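Local coordinates for acyl-CoA dehydrogenase domain protein Tcur3483 (Thermomonospora curvata, PDB 6WY9) that binds FAD and probably oxidises a CH-CH bond of its substrate, as a member of the acyl-CoA dehydrogenase family, at residues V141-Y146 against D185-A190. Sequence-based numbering, arbitrary orientation.
Sequences VFAIGY and DYIWLA. With FDA (dihydroflavine-adenine dinucleotide), chain C.
Asp185 grips both backbone polar atoms of Val141. Its OD2 accepts from Val141 N at 3.0 Å, on the anti side of the carboxylate, and its own N donates to Val141 O. Val141 O also takes a weak bond from Tyr186 N. The same OD2 also forms a salt bridge with Arg63, so the carboxylate is probably ionised.

Tyr186 starts the parallel pairing of strands 142-145 and 186-192. Its O accepts from Ala143 N at 2.9 Å. Its CB sits over one face of the Phe142 ring, offset toward the rim, in a CH-pi contact 3.9 Å from the ring centroid. The two rings meet obliquely, with planes at 32°.

Ile187 lies on the other face of the sheet, where its CD1 touches Ala143 CB.

Trp188 N donates almost straight to Ala143 O (2.8 Å, 171°), and Trp188 O accepts from Gly145 N. CG is anti to the backbone N (chi1 171°), which lays the indole alongside Ile144, CD1 to CD1 at 3.8 Å. The indole NE1 points at Tyr146 OH, which lies at the indole edge, but this bond is doubtful because the hydroxyl is crowded by another atom. Ile144 CG2 covers the centre of one Tyr146 face.

Leu189 CD1 packs against Gly145 O. Ala190 N donates a hydrogen bond to that oxygen, and Ala190 CB meets Tyr146 CD1.

The ladder uses the N and O of Ala143 and Gly145. Ile144 O and Tyr146 N point away from strand 186-192 and meet the flavin, accepting from N3 and donating to O2, each at 2.8 Å. Strand 142-145, outermost in its sheet within this chain, thus holds the pyrimidine end of the cofactor by backbone atoms.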
loop_
_atom_site.group_PDB
_atom_site.type_symbol
_atom_site.label_atom_id
_atom_site.label_comp_id
_atom_site.label_asym_id
_atom_site.label_seq_id
_atom_site.Cartn_x
_atom_site.Cartn_y
_atom_site.Cartn_z
ATOM N N VAL A 141 -41.067 0.209 -9.396
ATOM C CA VAL A 141 -39.646 0.417 -9.147
ATOM C C VAL A 141 -39.476 1.709 -8.362
ATOM O O VAL A 141 -40.209 2.681 -8.583
ATOM C CB VAL A 141 -38.821 0.439 -10.455
ATOM C CG1 VAL A 141 -37.409 1.031 -10.218
ATOM C CG2 VAL A 141 -38.713 -0.981 -11.048
ATOM N N PHE A 142 -38.527 1.702 -7.422
ATOM C CA PHE A 142 -38.244 2.806 -6.522
ATOM C C PHE A 142 -36.881 3.388 -6.831
ATOM O O PHE A 142 -35.984 2.680 -7.286
ATOM C CB PHE A 142 -38.233 2.373 -5.052
ATOM C CG PHE A 142 -39.596 2.426 -4.371
ATOM C CD1 PHE A 142 -40.520 1.425 -4.577
ATOM C CD2 PHE A 142 -39.933 3.477 -3.503
ATOM C CE1 PHE A 142 -41.779 1.465 -3.950
ATOM C CE2 PHE A 142 -41.177 3.520 -2.870
ATOM C CZ PHE A 142 -42.099 2.499 -3.102
ATOM N N ALA A 143 -36.710 4.670 -6.526
ATOM C CA ALA A 143 -35.395 5.288 -6.539
ATOM C C ALA A 143 -35.147 5.921 -5.167
ATOM O O ALA A 143 -36.089 6.305 -4.467
ATOM C CB ALA A 143 -35.284 6.308 -7.705
ATOM N N ILE A 144 -33.874 5.986 -4.754
ATOM C CA ILE A 144 -33.517 6.466 -3.416
ATOM C C ILE A 144 -33.228 7.961 -3.474
ATOM O O ILE A 144 -32.284 8.396 -4.152
ATOM C CB ILE A 144 -32.295 5.729 -2.837
ATOM C CG1 ILE A 144 -32.515 4.219 -2.710
ATOM C CG2 ILE A 144 -32.006 6.310 -1.434
ATOM C CD1 ILE A 144 -33.691 3.857 -1.802
ATOM N N GLY A 145 -33.967 8.735 -2.692
ATOM C CA GLY A 145 -33.760 10.170 -2.644
ATOM C C GLY A 145 -33.140 10.649 -1.343
ATOM O O GLY A 145 -33.849 11.197 -0.494
ATOM N N TYR A 146 -31.828 10.437 -1.156
ATOM C CA TYR A 146 -31.148 10.922 0.050
ATOM C C TYR A 146 -30.324 12.180 -0.213
ATOM O O TYR A 146 -30.588 13.255 0.355
ATOM C CB TYR A 146 -30.234 9.829 0.609
ATOM C CG TYR A 146 -30.948 8.632 1.188
ATOM C CD1 TYR A 146 -32.298 8.679 1.513
ATOM C CD2 TYR A 146 -30.253 7.453 1.410
ATOM C CE1 TYR A 146 -32.929 7.570 2.037
ATOM C CE2 TYR A 146 -30.866 6.375 1.932
ATOM C CZ TYR A 146 -32.197 6.419 2.235
ATOM O OH TYR A 146 -32.764 5.284 2.766
ATOM N N ASP A 185 -41.113 4.597 -10.534
ATOM C CA ASP A 185 -42.468 5.051 -10.257
ATOM C C ASP A 185 -42.590 5.823 -8.952
ATOM O O ASP A 185 -43.565 6.568 -8.784
ATOM C CB ASP A 185 -43.427 3.863 -10.185
ATOM C CG ASP A 185 -43.317 2.961 -11.382
ATOM O OD1 ASP A 185 -43.620 3.409 -12.505
ATOM O OD2 ASP A 185 -42.903 1.805 -11.198
ATOM N N TYR A 186 -41.655 5.632 -8.014
ATOM C CA TYR A 186 -41.707 6.302 -6.717
ATOM C C TYR A 186 -40.303 6.615 -6.222
ATOM O O TYR A 186 -39.362 5.852 -6.460
ATOM C CB TYR A 186 -42.395 5.450 -5.661
ATOM C CG TYR A 186 -43.831 5.120 -5.986
ATOM C CD1 TYR A 186 -44.846 6.054 -5.773
ATOM C CD2 TYR A 186 -44.167 3.876 -6.487
ATOM C CE1 TYR A 186 -46.157 5.745 -6.068
ATOM C CE2 TYR A 186 -45.471 3.556 -6.779
ATOM C CZ TYR A 186 -46.459 4.491 -6.565
ATOM O OH TYR A 186 -47.752 4.156 -6.860
ATOM N N ILE A 187 -40.184 7.741 -5.510
ATOM C CA ILE A 187 -38.964 8.124 -4.816
ATOM C C ILE A 187 -39.122 7.792 -3.338
ATOM O O ILE A 187 -40.137 8.138 -2.710
ATOM C CB ILE A 187 -38.642 9.622 -5.006
ATOM C CG1 ILE A 187 -38.815 10.031 -6.472
ATOM C CG2 ILE A 187 -37.220 9.920 -4.556
ATOM C CD1 ILE A 187 -37.789 9.398 -7.457
ATOM N N TRP A 188 -38.118 7.116 -2.784
ATOM C CA TRP A 188 -38.004 6.920 -1.342
ATOM C C TRP A 188 -37.264 8.145 -0.819
ATOM O O TRP A 188 -36.042 8.219 -0.904
ATOM C CB TRP A 188 -37.261 5.624 -1.084
ATOM C CG TRP A 188 -36.840 5.284 0.274
ATOM C CD1 TRP A 188 -35.659 5.608 0.867
ATOM C CD2 TRP A 188 -37.534 4.416 1.187
ATOM N NE1 TRP A 188 -35.577 5.008 2.112
ATOM C CE2 TRP A 188 -36.722 4.284 2.335
ATOM C CE3 TRP A 188 -38.768 3.757 1.149
ATOM C CZ2 TRP A 188 -37.109 3.530 3.442
ATOM C CZ3 TRP A 188 -39.149 3.001 2.244
ATOM C CH2 TRP A 188 -38.323 2.896 3.377
ATOM N N LEU A 189 -38.010 9.134 -0.308
ATOM C CA LEU A 189 -37.484 10.490 -0.155
ATOM C C LEU A 189 -37.265 10.845 1.314
ATOM O O LEU A 189 -38.214 10.841 2.111
ATOM C CB LEU A 189 -38.405 11.513 -0.814
ATOM C CG LEU A 189 -37.851 12.937 -0.869
ATOM C CD1 LEU A 189 -36.691 13.026 -1.872
ATOM C CD2 LEU A 189 -38.976 13.903 -1.228
ATOM N N ALA A 190 -36.011 11.200 1.648
ATOM C CA ALA A 190 -35.645 11.665 2.980
ATOM C C ALA A 190 -35.861 13.172 3.059
ATOM O O ALA A 190 -35.249 13.918 2.294
ATOM C CB ALA A 190 -34.195 11.305 3.290
HETATM P PA FDA C . -18.923 14.629 -0.097
HETATM O O1A FDA C . -18.579 15.972 -0.657
HETATM O O2A FDA C . -19.810 14.533 1.155
HETATM O O5B FDA C . -17.482 13.902 0.416
HETATM C C5B FDA C . -16.614 13.858 -0.686
HETATM C C4B FDA C . -15.352 13.107 -0.221
HETATM O O4B FDA C . -14.905 13.808 1.036
HETATM C C3B FDA C . -15.643 11.695 0.291
HETATM O O3B FDA C . -15.569 10.747 -0.709
HETATM C C2B FDA C . -14.478 11.473 1.238
HETATM O O2B FDA C . -13.178 11.292 0.557
HETATM C C1B FDA C . -14.348 12.839 1.981
HETATM N N9A FDA C . -15.031 12.900 3.271
HETATM C C8A FDA C . -16.372 13.233 3.546
HETATM N N7A FDA C . -16.632 13.252 4.848
HETATM C C5A FDA C . -15.440 12.921 5.454
HETATM C C6A FDA C . -15.108 12.755 6.808
HETATM N N6A FDA C . -16.016 12.937 7.786
HETATM N N1A FDA C . -13.852 12.411 7.165
HETATM C C2A FDA C . -12.990 12.238 6.121
HETATM N N3A FDA C . -13.160 12.351 4.781
HETATM C C4A FDA C . -14.419 12.711 4.487
HETATM N N1 FDA C . -27.473 9.126 -3.547
HETATM C C2 FDA C . -28.865 9.004 -3.359
HETATM O O2 FDA C . -29.447 9.703 -2.500
HETATM N N3 FDA C . -29.515 8.079 -4.168
HETATM C C4 FDA C . -28.882 7.284 -5.150
HETATM O O4 FDA C . -29.548 6.514 -5.830
HETATM C C4X FDA C . -27.462 7.476 -5.277
HETATM N N5 FDA C . -26.760 6.731 -6.227
HETATM C C5X FDA C . -25.571 7.230 -6.687
HETATM C C6 FDA C . -25.046 6.815 -7.855
HETATM C C7 FDA C . -23.826 7.377 -8.305
HETATM C C7M FDA C . -23.310 6.917 -9.544
HETATM C C8 FDA C . -23.153 8.296 -7.590
HETATM C C8M FDA C . -21.875 8.875 -8.051
HETATM C C9 FDA C . -23.671 8.702 -6.372
HETATM C C9A FDA C . -24.883 8.177 -5.935
HETATM N N10 FDA C . -25.426 8.573 -4.701
HETATM C C10 FDA C . -26.798 8.372 -4.519
HETATM C "C1'" FDA C . -24.759 9.670 -3.944
HETATM C "C2'" FDA C . -23.787 9.123 -2.862
HETATM O "O2'" FDA C . -24.472 8.594 -1.830
HETATM C "C3'" FDA C . -22.925 10.402 -2.451
HETATM O "O3'" FDA C . -22.057 10.782 -3.499
HETATM C "C4'" FDA C . -22.165 10.144 -1.158
HETATM O "O4'" FDA C . -23.100 10.086 -0.136
HETATM C "C5'" FDA C . -21.091 11.252 -0.992
HETATM O "O5'" FDA C . -21.756 12.475 -0.877
HETATM P P FDA C . -20.970 13.603 -1.766
HETATM O O1P FDA C . -20.944 13.066 -3.114
HETATM O O2P FDA C . -21.650 14.934 -1.483
HETATM O O3P FDA C . -19.387 13.672 -1.274
#